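Local coordinates for conserved protein (PDB 2WNY) that is of unknown function but belongs to a predicted RNA-binding family, is linked to the archaeal exosome superoperon and may bind RNA, at residues V33-T38 / L65-E70; I27-N32 / L97-A102; D81-R86 / L93-D98; E21-V26 / T53-R58. The protein carries 1 engineered substitution. All coordinates share one frame; numbering follows the deposited sequence.

Interaction 1: V33-T38 / L65-E70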
loop_
_atom_site.group_PDB
_atom_site.type_symbol
_atom_site.label_atom_id
_atom_site.label_comp_id
_atom_site.label_asym_id
_atom_site.label_seq_id
_atom_site.Cartn_x
_atom_site.Cartn_y
_atom_site.Cartn_z
ATOM N N VAL A 33 -4.603 -6.374 -3.410
ATOM C CA VAL A 33 -3.433 -5.878 -2.711
ATOM C C VAL A 33 -3.629 -6.229 -1.241
ATOM O O VAL A 33 -2.734 -6.775 -0.600
ATOM C CB VAL A 33 -3.258 -4.345 -2.895
ATOM C CG1 VAL A 33 -2.084 -3.814 -2.060
ATOM C CG2 VAL A 33 -3.066 -3.974 -4.384
ATOM N N ILE A 34 -4.816 -5.961 -0.700
ATOM C CA ILE A 34 -5.091 -6.397 0.675
ATOM C C ILE A 34 -6.400 -7.163 0.688
ATOM O O ILE A 34 -7.464 -6.553 0.772
ATOM C CB ILE A 34 -5.184 -5.183 1.634
ATOM C CG1 ILE A 34 -3.887 -4.364 1.620
ATOM C CG2 ILE A 34 -5.543 -5.628 3.043
ATOM C CD1 ILE A 34 -3.979 -3.015 2.353
ATOM N N PRO A 35 -6.346 -8.508 0.578
ATOM C CA PRO A 35 -7.606 -9.236 0.616
ATOM C C PRO A 35 -8.355 -8.954 1.909
ATOM O O PRO A 35 -7.749 -8.825 2.956
ATOM C CB PRO A 35 -7.155 -10.710 0.578
ATOM C CG PRO A 35 -5.877 -10.643 -0.261
ATOM C CD PRO A 35 -5.206 -9.420 0.360
ATOM N N GLY A 36 -9.668 -8.836 1.812
ATOM C CA GLY A 36 -10.499 -8.596 2.979
ATOM C C GLY A 36 -10.534 -7.154 3.439
ATOM O O GLY A 36 -11.228 -6.841 4.408
ATOM N N ALA A 37 -9.812 -6.255 2.768
ATOM C CA ALA A 37 -9.850 -4.871 3.220
ATOM C C ALA A 37 -11.288 -4.365 3.147
ATOM O O ALA A 37 -12.012 -4.640 2.190
ATOM C CB ALA A 37 -8.900 -3.979 2.388
ATOM N N THR A 38 -11.715 -3.665 4.185
ATOM C CA THR A 38 -13.049 -3.084 4.185
ATOM C C THR A 38 -12.871 -1.606 4.482
ATOM O O THR A 38 -12.785 -1.209 5.642
ATOM C CB THR A 38 -13.986 -3.755 5.208
ATOM O OG1 THR A 38 -13.410 -3.663 6.517
ATOM C CG2 THR A 38 -14.203 -5.226 4.852
ATOM N N LEU A 65 -1.841 -8.733 7.700
ATOM C CA LEU A 65 -0.497 -8.170 7.603
ATOM C C LEU A 65 0.480 -9.225 7.138
ATOM O O LEU A 65 1.390 -8.947 6.356
ATOM C CB LEU A 65 -0.024 -7.586 8.936
ATOM C CG LEU A 65 -0.709 -6.301 9.422
ATOM C CD1 LEU A 65 -0.178 -5.926 10.797
ATOM C CD2 LEU A 65 -0.495 -5.191 8.439
ATOM N N ARG A 66 0.290 -10.444 7.622
ATOM C CA ARG A 66 1.230 -11.494 7.292
ATOM C C ARG A 66 1.049 -11.944 5.856
ATOM O O ARG A 66 2.037 -12.176 5.151
ATOM C CB ARG A 66 1.162 -12.639 8.308
ATOM C CG ARG A 66 1.718 -12.204 9.686
ATOM C CD ARG A 66 1.729 -13.353 10.686
ATOM N NE ARG A 66 2.904 -14.211 10.543
ATOM C CZ ARG A 66 2.857 -15.506 10.242
ATOM N NH1 ARG A 66 1.691 -16.115 10.052
ATOM N NH2 ARG A 66 3.981 -16.196 10.140
ATOM N N GLU A 67 -0.203 -12.080 5.420
ATOM C CA GLU A 67 -0.496 -12.407 4.023
ATOM C C GLU A 67 0.041 -11.339 3.062
ATOM O O GLU A 67 0.539 -11.634 1.957
ATOM C CB GLU A 67 -2.016 -12.557 3.806
ATOM C CG GLU A 67 -2.380 -12.844 2.345
ATOM C CD GLU A 67 -3.779 -13.426 2.157
ATOM O OE1 GLU A 67 -4.479 -13.698 3.155
ATOM O OE2 GLU A 67 -4.172 -13.629 0.995
ATOM N N PHE A 68 -0.088 -10.085 3.468
ATOM C CA PHE A 68 0.453 -8.995 2.680
ATOM C C PHE A 68 1.989 -9.121 2.533
ATOM O O PHE A 68 2.533 -8.976 1.434
ATOM C CB PHE A 68 0.112 -7.663 3.314
ATOM C CG PHE A 68 0.747 -6.493 2.610
ATOM C CD1 PHE A 68 0.093 -5.865 1.557
ATOM C CD2 PHE A 68 2.026 -6.059 2.970
ATOM C CE1 PHE A 68 0.689 -4.779 0.884
ATOM C CE2 PHE A 68 2.633 -4.972 2.317
ATOM C CZ PHE A 68 1.974 -4.342 1.265
ATOM N N MET A 69 2.671 -9.368 3.644
ATOM C CA MET A 69 4.132 -9.484 3.625
ATOM C C MET A 69 4.585 -10.666 2.758
ATOM O O MET A 69 5.604 -10.580 2.065
ATOM C CB MET A 69 4.715 -9.598 5.032
ATOM C CG MET A 69 4.777 -8.262 5.811
ATOM S SD MET A 69 5.542 -6.886 4.893
ATOM C CE MET A 69 7.220 -7.585 4.738
ATOM N N GLU A 70 3.813 -11.746 2.782
ATOM C CA GLU A 70 4.073 -12.897 1.915
ATOM C C GLU A 70 4.072 -12.463 0.434
ATOM O O GLU A 70 5.001 -12.757 -0.307
ATOM C CB GLU A 70 2.991 -13.951 2.113
ATOM C CG GLU A 70 3.198 -14.904 3.256
ATOM C CD GLU A 70 2.470 -16.217 3.002
ATOM O OE1 GLU A 70 1.291 -16.176 2.569
ATOM O OE2 GLU A 70 3.079 -17.290 3.217
#
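Phe68 presents the edge of its ring to the loop 33-38: CD1 lies 3.7 Å from the backbone O of Val33, near the ring plane, so the carbonyl oxygen meets the positive rim of the aromatic ring. Next along that edge, Phe68 CE1 packs on Val33 CG1 at 4.2 Å, the two side chains running side by side and pointing the same way. Ile34 adds its CG1 methylene, 4.3 Å from Phe68 CD1, in an oblique approach. Further out, on the solvent side, Pro35 and Glu67 come from opposite directions, and Pro35 CG rests 3.7 Å from Glu67 OE2, a plain van der Waals touch.

The ring gets there because Phe68 CG stands anti to the backbone N (chi1 175°), reaching from helix 62-76 into the core. This is helix-to-loop packing above one face of the antiparallel sheet: Ile11 of strand 8-17 and Leu118 and Ile120 of strand 115-122 also touch Phe68, and the ring of Trp107 meets it with the planes about 35° apart. Val33 is set against Ile116 and Leu118.

On the loop side, a type II turn from Ile34 to Ala37 shapes the chain, closed by Ala37 N to Ile34 O at 3.1 Å. Gly36 takes the positive phi of 80° at the third position of this turn, and Ala37 O accepts a bond from Arg31 NH2.

Interaction 2: I27-N32 / L97-A102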
loop_
_atom_site.group_PDB
_atom_site.type_symbol
_atom_site.label_atom_id
_atom_site.label_comp_id
_atom_site.label_asym_id
_atom_site.label_seq_id
_atom_site.Cartn_x
_atom_site.Cartn_y
_atom_site.Cartn_z
ATOM N N ILE A 27 -12.773 -1.707 -5.445
ATOM C CA ILE A 27 -12.572 -2.495 -4.233
ATOM C C ILE A 27 -11.990 -3.852 -4.612
ATOM O O ILE A 27 -11.098 -4.347 -3.922
ATOM C CB ILE A 27 -13.876 -2.633 -3.417
ATOM C CG1 ILE A 27 -14.168 -1.325 -2.651
ATOM C CG2 ILE A 27 -13.771 -3.763 -2.420
ATOM C CD1 ILE A 27 -15.614 -1.189 -2.205
ATOM N N GLU A 28 -12.466 -4.451 -5.709
ATOM C CA GLU A 28 -11.808 -5.688 -6.190
ATOM C C GLU A 28 -10.295 -5.475 -6.392
ATOM O O GLU A 28 -9.487 -6.319 -5.999
ATOM C CB GLU A 28 -12.455 -6.200 -7.474
ATOM C CG GLU A 28 -11.908 -7.531 -7.972
ATOM C CD GLU A 28 -12.439 -7.888 -9.357
ATOM O OE1 GLU A 28 -13.468 -7.320 -9.773
ATOM O OE2 GLU A 28 -11.820 -8.726 -10.037
ATOM N N ALA A 29 -9.915 -4.359 -7.020
ATOM C CA ALA A 29 -8.495 -4.016 -7.188
ATOM C C ALA A 29 -7.765 -3.880 -5.835
ATOM O O ALA A 29 -6.699 -4.447 -5.634
ATOM C CB ALA A 29 -8.348 -2.726 -8.020
ATOM N N LEU A 30 -8.348 -3.137 -4.900
ATOM C CA LEU A 30 -7.775 -3.063 -3.548
ATOM C C LEU A 30 -7.576 -4.426 -2.921
ATOM O O LEU A 30 -6.532 -4.681 -2.318
ATOM C CB LEU A 30 -8.678 -2.231 -2.637
ATOM C CG LEU A 30 -8.417 -2.309 -1.136
ATOM C CD1 LEU A 30 -7.054 -1.651 -0.832
ATOM C CD2 LEU A 30 -9.520 -1.588 -0.381
ATOM N N ARG A 31 -8.567 -5.302 -3.067
ATOM C CA ARG A 31 -8.479 -6.662 -2.491
ATOM C C ARG A 31 -7.519 -7.594 -3.212
ATOM O O ARG A 31 -7.288 -8.720 -2.764
ATOM C CB ARG A 31 -9.873 -7.286 -2.382
ATOM C CG ARG A 31 -10.651 -6.624 -1.256
ATOM C CD ARG A 31 -12.055 -7.134 -1.126
ATOM N NE ARG A 31 -12.715 -6.371 -0.067
ATOM C CZ ARG A 31 -14.028 -6.266 0.087
ATOM N NH1 ARG A 31 -14.858 -6.883 -0.743
ATOM N NH2 ARG A 31 -14.507 -5.528 1.087
ATOM N N ASN A 32 -6.952 -7.132 -4.325
ATOM C CA ASN A 32 -5.816 -7.844 -4.906
ATOM C C ASN A 32 -4.510 -7.382 -4.268
ATOM O O ASN A 32 -3.445 -7.892 -4.559
ATOM C CB ASN A 32 -5.784 -7.666 -6.417
ATOM C CG ASN A 32 -6.805 -8.534 -7.115
ATOM O OD1 ASN A 32 -7.191 -9.572 -6.595
ATOM N ND2 ASN A 32 -7.266 -8.102 -8.277
ATOM N N LEU A 97 0.664 1.693 -5.974
ATOM C CA LEU A 97 0.517 0.634 -6.968
ATOM C C LEU A 97 -0.565 1.027 -7.960
ATOM O O LEU A 97 -1.593 1.634 -7.575
ATOM C CB LEU A 97 0.170 -0.695 -6.285
ATOM C CG LEU A 97 1.181 -1.310 -5.289
ATOM C CD1 LEU A 97 0.532 -2.420 -4.449
ATOM C CD2 LEU A 97 2.436 -1.840 -5.985
ATOM N N ASP A 98 -0.319 0.704 -9.228
ATOM C CA ASP A 98 -1.260 1.007 -10.298
ATOM C C ASP A 98 -2.607 0.345 -10.021
ATOM O O ASP A 98 -2.679 -0.851 -9.759
ATOM C CB ASP A 98 -0.727 0.564 -11.666
ATOM C CG ASP A 98 -1.587 1.076 -12.808
ATOM O OD1 ASP A 98 -1.257 2.132 -13.359
ATOM O OD2 ASP A 98 -2.631 0.466 -13.106
ATOM N N LYS A 99 -3.662 1.144 -10.033
ATOM C CA LYS A 99 -4.983 0.628 -9.737
ATOM C C LYS A 99 -5.506 -0.333 -10.810
ATOM O O LYS A 99 -6.158 -1.308 -10.499
ATOM C CB LYS A 99 -5.954 1.791 -9.533
ATOM C CG LYS A 99 -7.343 1.336 -9.100
ATOM C CD LYS A 99 -8.148 2.504 -8.516
ATOM C CE LYS A 99 -8.524 3.443 -9.603
ATOM N NZ LYS A 99 -9.267 4.694 -9.149
ATOM N N GLN A 100 -5.209 -0.069 -12.076
ATOM C CA GLN A 100 -5.742 -0.896 -13.147
ATOM C C GLN A 100 -5.034 -2.226 -13.169
ATOM O O GLN A 100 -5.652 -3.284 -13.365
ATOM C CB GLN A 100 -5.589 -0.185 -14.502
ATOM C CG GLN A 100 -6.348 1.145 -14.617
ATOM C CD GLN A 100 -7.801 1.074 -14.209
ATOM O OE1 GLN A 100 -8.524 0.127 -14.515
ATOM N NE2 GLN A 100 -8.237 2.088 -13.487
ATOM N N LYS A 101 -3.720 -2.164 -12.975
ATOM C CA LYS A 101 -2.928 -3.366 -12.795
ATOM C C LYS A 101 -3.379 -4.178 -11.581
ATOM O O LYS A 101 -3.534 -5.400 -11.684
ATOM C CB LYS A 101 -1.440 -3.026 -12.720
ATOM C CG LYS A 101 -0.873 -2.522 -14.040
ATOM C CD LYS A 101 -1.005 -3.523 -15.202
ATOM C CE LYS A 101 0.200 -4.458 -15.288
ATOM N NZ LYS A 101 0.141 -5.343 -16.508
ATOM N N ALA A 102 -3.619 -3.519 -10.449
ATOM C CA ALA A 102 -4.175 -4.224 -9.277
ATOM C C ALA A 102 -5.471 -4.966 -9.607
ATOM O O ALA A 102 -5.689 -6.078 -9.148
ATOM C CB ALA A 102 -4.393 -3.238 -8.104
#
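Ala29 and Ala102 meet with CB 4.0 Å from CB, where the C-terminal part of helix 23-30 packs on the short helix 99-103 that follows strand 92-98. Small side chains allow this helix-helix contact to be close: the CA atoms of the two alanines are 4.8 Å apart. Each methyl also lies against the backbone of the facing segment, Ala29 CB 3.6 Å from Lys99 O and Ala102 CB 3.6 Å from Ala29 O. Lys99 lends its CG to the packing, then leads away, its NZ forming salt bridges with Asp114 and Glu21.

Beyond the alanines, Asn32 turns its amide toward helix 99-103. Its CG lies beside the backbone N and anti to the carbonyl carbon (chi1 -77°), which brings ND2 within 2.7 Å of Ala102 O. Replacing Asn32 with an alanine is likely to leave Ala102 O without this donor, and so undo the one hydrogen bond between the segment that ends helix 23-30 and the short helix. The backbone O of Asn32 accepts from Trp107 NE1, a second hydrogen bond to the residue.

The short helix has its own cap. Asp98 at the N-cap accepts from Lys101 N through the anti lone pair of OD2, and more weakly from Gln100 N. Across the contact, the Asn32 bond is fairly straight, 156° at the hydrogen, and Ala102 O sits in the amide plane of Asn32, with ND2 likewise in the carbonyl plane of Ala102.

Interaction 3: D81-R86 / L93-D98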
loop_
_atom_site.group_PDB
_atom_site.type_symbol
_atom_site.label_atom_id
_atom_site.label_comp_id
_atom_site.label_asym_id
_atom_site.label_seq_id
_atom_site.Cartn_x
_atom_site.Cartn_y
_atom_site.Cartn_z
ATOM N N ASP A 81 16.143 -1.753 -4.737
ATOM C CA ASP A 81 16.529 -0.465 -5.308
ATOM C C ASP A 81 15.327 0.354 -5.829
ATOM O O ASP A 81 15.426 1.571 -5.974
ATOM C CB ASP A 81 17.579 -0.668 -6.398
ATOM C CG ASP A 81 17.020 -1.363 -7.626
ATOM O OD1 ASP A 81 16.067 -2.165 -7.502
ATOM O OD2 ASP A 81 17.543 -1.097 -8.724
ATOM N N GLU A 82 14.199 -0.314 -6.081
ATOM C CA GLU A 82 12.960 0.361 -6.476
ATOM C C GLU A 82 12.184 0.921 -5.279
ATOM O O GLU A 82 11.219 1.667 -5.453
ATOM C CB GLU A 82 12.044 -0.591 -7.256
ATOM C CG GLU A 82 12.542 -0.965 -8.647
ATOM C CD GLU A 82 11.580 -1.890 -9.368
ATOM O OE1 GLU A 82 10.417 -1.481 -9.609
ATOM O OE2 GLU A 82 11.986 -3.029 -9.692
ATOM N N LEU A 83 12.591 0.554 -4.068
ATOM C CA LEU A 83 11.832 0.923 -2.869
ATOM C C LEU A 83 12.612 1.848 -1.950
ATOM O O LEU A 83 12.021 2.584 -1.164
ATOM C CB LEU A 83 11.402 -0.332 -2.096
ATOM C CG LEU A 83 10.504 -1.365 -2.792
ATOM C CD1 LEU A 83 10.216 -2.508 -1.845
ATOM C CD2 LEU A 83 9.180 -0.754 -3.304
ATOM N N GLU A 84 13.941 1.798 -2.070
ATOM C CA GLU A 84 14.874 2.455 -1.152
ATOM C C GLU A 84 14.589 3.931 -0.898
ATOM O O GLU A 84 14.819 4.430 0.206
ATOM C CB GLU A 84 16.311 2.291 -1.665
ATOM C CG GLU A 84 16.849 0.871 -1.528
ATOM C CD GLU A 84 18.281 0.705 -2.022
ATOM O OE1 GLU A 84 18.603 1.151 -3.152
ATOM O OE2 GLU A 84 19.081 0.104 -1.271
ATOM N N ASP A 85 14.098 4.624 -1.921
ATOM C CA ASP A 85 13.861 6.064 -1.827
ATOM C C ASP A 85 12.423 6.385 -1.412
ATOM O O ASP A 85 12.067 7.544 -1.229
ATOM C CB ASP A 85 14.221 6.749 -3.149
ATOM C CG ASP A 85 13.703 5.989 -4.352
ATOM O OD1 ASP A 85 12.466 5.900 -4.512
ATOM O OD2 ASP A 85 14.541 5.482 -5.132
ATOM N N ARG A 86 11.609 5.349 -1.249
ATOM C CA ARG A 86 10.204 5.534 -0.891
ATOM C C ARG A 86 9.956 5.498 0.624
ATOM O O ARG A 86 8.812 5.595 1.064
ATOM C CB ARG A 86 9.334 4.492 -1.590
ATOM C CG ARG A 86 9.438 4.475 -3.107
ATOM C CD ARG A 86 8.560 3.365 -3.663
ATOM N NE ARG A 86 9.023 2.886 -4.959
ATOM C CZ ARG A 86 8.339 2.973 -6.096
ATOM N NH1 ARG A 86 7.133 3.520 -6.120
ATOM N NH2 ARG A 86 8.869 2.503 -7.218
ATOM N N LEU A 93 7.218 3.090 4.903
ATOM C CA LEU A 93 7.459 2.849 3.489
ATOM C C LEU A 93 6.204 3.258 2.739
ATOM O O LEU A 93 5.122 2.694 2.971
ATOM C CB LEU A 93 7.760 1.366 3.221
ATOM C CG LEU A 93 7.718 0.861 1.766
ATOM C CD1 LEU A 93 8.725 1.604 0.867
ATOM C CD2 LEU A 93 7.978 -0.637 1.706
ATOM N N PHE A 94 6.350 4.226 1.833
ATOM C CA PHE A 94 5.217 4.675 1.022
ATOM C C PHE A 94 5.285 4.046 -0.348
ATOM O O PHE A 94 6.246 4.264 -1.108
ATOM C CB PHE A 94 5.224 6.182 0.871
ATOM C CG PHE A 94 4.876 6.914 2.121
ATOM C CD1 PHE A 94 3.572 7.349 2.347
ATOM C CD2 PHE A 94 5.850 7.189 3.075
ATOM C CE1 PHE A 94 3.247 8.048 3.512
ATOM C CE2 PHE A 94 5.531 7.895 4.242
ATOM C CZ PHE A 94 4.235 8.327 4.456
ATOM N N LEU A 95 4.258 3.269 -0.659
ATOM C CA LEU A 95 4.222 2.491 -1.884
ATOM C C LEU A 95 2.904 2.736 -2.596
ATOM O O LEU A 95 1.827 2.549 -2.016
ATOM C CB LEU A 95 4.385 1.005 -1.554
ATOM C CG LEU A 95 4.343 0.042 -2.735
ATOM C CD1 LEU A 95 5.461 0.360 -3.746
ATOM C CD2 LEU A 95 4.433 -1.391 -2.222
ATOM N N ARG A 96 3.007 3.168 -3.847
ATOM C CA ARG A 96 1.843 3.372 -4.702
ATOM C C ARG A 96 1.824 2.306 -5.783
ATOM O O ARG A 96 2.834 2.079 -6.462
ATOM C CB ARG A 96 1.910 4.734 -5.375
ATOM C CG ARG A 96 2.097 5.898 -4.455
ATOM C CD ARG A 96 2.019 7.202 -5.210
ATOM N NE ARG A 96 2.322 8.319 -4.322
ATOM C CZ ARG A 96 2.102 9.597 -4.611
ATOM N NH1 ARG A 96 1.579 9.941 -5.779
ATOM N NH2 ARG A 96 2.411 10.535 -3.726
ATOM N N LEU A 97 0.664 1.693 -5.974
ATOM C CA LEU A 97 0.517 0.634 -6.968
ATOM C C LEU A 97 -0.565 1.027 -7.960
ATOM O O LEU A 97 -1.593 1.634 -7.575
ATOM C CB LEU A 97 0.170 -0.695 -6.285
ATOM C CG LEU A 97 1.181 -1.310 -5.289
ATOM C CD1 LEU A 97 0.532 -2.420 -4.449
ATOM C CD2 LEU A 97 2.436 -1.840 -5.985
ATOM N N ASP A 98 -0.319 0.704 -9.228
ATOM C CA ASP A 98 -1.260 1.007 -10.298
ATOM C C ASP A 98 -2.607 0.345 -10.021
ATOM O O ASP A 98 -2.679 -0.851 -9.759
ATOM C CB ASP A 98 -0.727 0.564 -11.666
ATOM C CG ASP A 98 -1.587 1.076 -12.808
ATOM O OD1 ASP A 98 -1.257 2.132 -13.359
ATOM O OD2 ASP A 98 -2.631 0.466 -13.106
#
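Arg86 folds its side chain along strand 92-98 with CG beside the backbone N (chi1 -57°) and the chain extended from CG to NE; CB already lies 3.1 Å from Phe94 O, and these torsions carry CG and CD on past the same oxygen. On the strand, Leu93 and Leu95 both hold CG anti to the backbone N, sending their CD1 methyls to the loop: Leu93 CD1 packs on Arg86 CB at 3.8 Å, and Leu95 CD1 lies over one face of the Arg86 guanidinium while touching Leu83 CD2 at 3.9 Å.

The backbones are joined by Phe94 N to Arg86 O, 2.9 Å and nearly straight at 167°, with the donor tilted from the carbonyl plane. The same oxygen lies at the edge of the Phe94 ring.

The guanidinium is held flat by its own loop: Arg86 NE gives a 2.6 Å bond to Glu82 O, in both the guanidinium and the carbonyl planes, and NH2 adds a weak one to the same oxygen. A leucine at Arg86 would probably leave Glu82 O without these donors and the turn from Glu82 to Arg86 freer to shift.

The loop thus doubles back on the strand it leads into. Phe72 and Phe76 of helix 62-76 cover Leu83, and they also reach Leu93 and Leu95 respectively. Strand 115-122 pairs with the backbone of strand 92-98, while Pro109 of strand 109-110 packs on Arg86.

Interaction 4: E21-V26 / T53-R58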
loop_
_atom_site.group_PDB
_atom_site.type_symbol
_atom_site.label_atom_id
_atom_site.label_comp_id
_atom_site.label_asym_id
_atom_site.label_seq_id
_atom_site.Cartn_x
_atom_site.Cartn_y
_atom_site.Cartn_z
ATOM N N GLU A 21 -16.143 5.456 -12.435
ATOM C CA GLU A 21 -15.706 4.153 -11.918
ATOM C C GLU A 21 -16.767 3.350 -11.200
ATOM O O GLU A 21 -17.691 3.905 -10.587
ATOM C CB GLU A 21 -14.483 4.306 -11.044
ATOM C CG GLU A 21 -13.244 4.743 -11.839
ATOM C CD GLU A 21 -12.046 4.780 -10.949
ATOM O OE1 GLU A 21 -12.000 5.664 -10.052
ATOM O OE2 GLU A 21 -11.169 3.902 -11.114
ATOM N N ASP A 22 -16.619 2.026 -11.289
ATOM C CA ASP A 22 -17.489 1.100 -10.594
ATOM C C ASP A 22 -16.835 0.871 -9.242
ATOM O O ASP A 22 -15.774 0.294 -9.190
ATOM C CB ASP A 22 -17.544 -0.217 -11.379
ATOM C CG ASP A 22 -18.563 -1.213 -10.815
ATOM O OD1 ASP A 22 -18.555 -1.482 -9.605
ATOM O OD2 ASP A 22 -19.363 -1.727 -11.608
ATOM N N GLU A 23 -17.442 1.340 -8.146
ATOM C CA GLU A 23 -16.801 1.130 -6.831
ATOM C C GLU A 23 -16.466 -0.355 -6.537
ATOM O O GLU A 23 -15.445 -0.642 -5.909
ATOM C CB GLU A 23 -17.634 1.730 -5.678
ATOM C CG GLU A 23 -16.893 1.699 -4.320
ATOM C CD GLU A 23 -17.774 2.088 -3.148
ATOM O OE1 GLU A 23 -18.030 3.286 -2.996
ATOM O OE2 GLU A 23 -18.214 1.200 -2.385
ATOM N N GLU A 24 -17.313 -1.286 -6.980
ATOM C CA GLU A 24 -17.035 -2.710 -6.736
ATOM C C GLU A 24 -15.736 -3.183 -7.379
ATOM O O GLU A 24 -14.998 -3.950 -6.784
ATOM C CB GLU A 24 -18.183 -3.595 -7.214
ATOM C CG GLU A 24 -19.285 -3.745 -6.207
ATOM C CD GLU A 24 -20.350 -4.726 -6.660
ATOM O OE1 GLU A 24 -20.314 -5.893 -6.198
ATOM O OE2 GLU A 24 -21.204 -4.325 -7.481
ATOM N N LYS A 25 -15.476 -2.747 -8.610
ATOM C CA LYS A 25 -14.189 -3.042 -9.261
ATOM C C LYS A 25 -12.994 -2.342 -8.629
ATOM O O LYS A 25 -11.899 -2.898 -8.623
ATOM C CB LYS A 25 -14.260 -2.694 -10.741
ATOM C CG LYS A 25 -15.252 -3.573 -11.466
ATOM C CD LYS A 25 -15.044 -3.542 -12.961
ATOM C CE LYS A 25 -15.938 -2.531 -13.603
ATOM N NZ LYS A 25 -15.772 -2.522 -15.076
ATOM N N VAL A 26 -13.174 -1.100 -8.148
ATOM C CA VAL A 26 -12.108 -0.426 -7.428
ATOM C C VAL A 26 -11.749 -1.244 -6.154
ATOM O O VAL A 26 -10.570 -1.442 -5.834
ATOM C CB VAL A 26 -12.467 1.038 -7.107
ATOM C CG1 VAL A 26 -11.358 1.722 -6.275
ATOM C CG2 VAL A 26 -12.662 1.843 -8.431
ATOM N N THR A 53 -15.075 9.372 -4.211
ATOM C CA THR A 53 -15.144 8.724 -2.930
ATOM C C THR A 53 -13.721 8.309 -2.637
ATOM O O THR A 53 -13.064 7.704 -3.475
ATOM C CB THR A 53 -16.034 7.475 -2.950
ATOM O OG1 THR A 53 -17.362 7.868 -3.262
ATOM C CG2 THR A 53 -16.055 6.824 -1.569
ATOM N N VAL A 54 -13.239 8.661 -1.453
ATOM C CA VAL A 54 -11.961 8.113 -0.985
ATOM C C VAL A 54 -12.266 6.864 -0.177
ATOM O O VAL A 54 -13.114 6.897 0.718
ATOM C CB VAL A 54 -11.184 9.141 -0.111
ATOM C CG1 VAL A 54 -10.044 8.469 0.642
ATOM C CG2 VAL A 54 -10.646 10.241 -0.984
ATOM N N LEU A 55 -11.592 5.770 -0.517
ATOM C CA LEU A 55 -11.652 4.543 0.272
ATOM C C LEU A 55 -10.380 4.461 1.088
ATOM O O LEU A 55 -9.294 4.360 0.523
ATOM C CB LEU A 55 -11.762 3.317 -0.652
ATOM C CG LEU A 55 -12.983 3.366 -1.585
ATOM C CD1 LEU A 55 -12.843 2.290 -2.697
ATOM C CD2 LEU A 55 -14.302 3.190 -0.811
ATOM N N ARG A 56 -10.523 4.527 2.402
ATOM C CA ARG A 56 -9.403 4.543 3.333
ATOM C C ARG A 56 -9.520 3.449 4.398
ATOM O O ARG A 56 -10.616 3.040 4.777
ATOM C CB ARG A 56 -9.388 5.872 4.080
ATOM C CG ARG A 56 -8.687 7.001 3.422
ATOM C CD ARG A 56 -8.656 8.193 4.399
ATOM N NE ARG A 56 -8.856 9.476 3.722
ATOM C CZ ARG A 56 -7.886 10.312 3.354
ATOM N NH1 ARG A 56 -6.610 10.020 3.593
ATOM N NH2 ARG A 56 -8.198 11.446 2.739
ATOM N N GLY A 57 -8.382 3.015 4.920
ATOM C CA GLY A 57 -8.377 2.090 6.042
ATOM C C GLY A 57 -7.020 2.104 6.697
ATOM O O GLY A 57 -6.023 2.567 6.111
ATOM N N ARG A 58 -7.008 1.653 7.940
ATOM C CA ARG A 58 -5.784 1.328 8.653
ATOM C C ARG A 58 -5.974 -0.096 9.134
ATOM O O ARG A 58 -6.927 -0.424 9.877
ATOM C CB ARG A 58 -5.513 2.308 9.794
ATOM C CG ARG A 58 -4.080 2.237 10.331
ATOM C CD ARG A 58 -3.958 3.083 11.579
ATOM N NE ARG A 58 -2.999 2.555 12.555
ATOM C CZ ARG A 58 -3.104 1.382 13.189
ATOM N NH1 ARG A 58 -4.114 0.550 12.941
ATOM N NH2 ARG A 58 -2.174 1.027 14.070
#
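Val26 and Leu55 make the apolar part of this contact, CG1 of the valine 3.9 Å from CD1 of the leucine, the two side chains crossing at a slant between helix 23-30 and strand 51-59. Leu55 puts CG beside its backbone N (chi1 -58°), and the branch then carries CD1 to Val26 and CD2 toward Glu23. Leu15 of strand 8-17 also touches Val26, so the helix packs on two neighbouring strands of the antiparallel sheet, 51-59 and 8-17.

Contacts between a charged group and methyls come next. Glu23 extends its chain over the strand, and OE1 lies 4.3 Å from both Thr53 CG2 and Leu55 CD2. These are loose touches; the carboxylate finds its strong partner in Arg41 of strand 40-45, through a salt bridge from OE2.

Hydrogen bonding stays within each element and its neighbours. Asp22 is the N-cap of the helix: OD1 accepts from Glu24 N at 2.9 Å and from Lys25 N at 3.5 Å, both weak. The first turn is closed by Val26 N to Asp22 O. Thr53 and Leu55 pair through their backbones with Val17 and Leu15.

Dispersion between methyls therefore holds the inner end of the contact, while at its outer end the link from helix to sheet is ionic, with Glu23 reaching past Thr53 to the arginine on the next strand.

Interactions 1, 2 and 3 are mostly buried, while interaction 4 is only partly so and lies farthest from the chain's centre. Interactions 2 and 4 share helix 23-30, seating it on helix 99-103 and on strand 51-59; Ile27 CG1, packed 3.9 Å from Leu55 CD1, joins them. Interactions 2 and 3 share Leu97 and Asp98, where strand 92-98 ends. Val33 of interaction 1 packs on Leu97, so its apolar core continues into both. The chemistry varies: interactions 1 and 4 are van der Waals across their segments, whereas 2 has one amide-to-carbonyl bond and 3 one backbone bond. Interactions 3 and 4 stay apart, centres about 21 Å from each other.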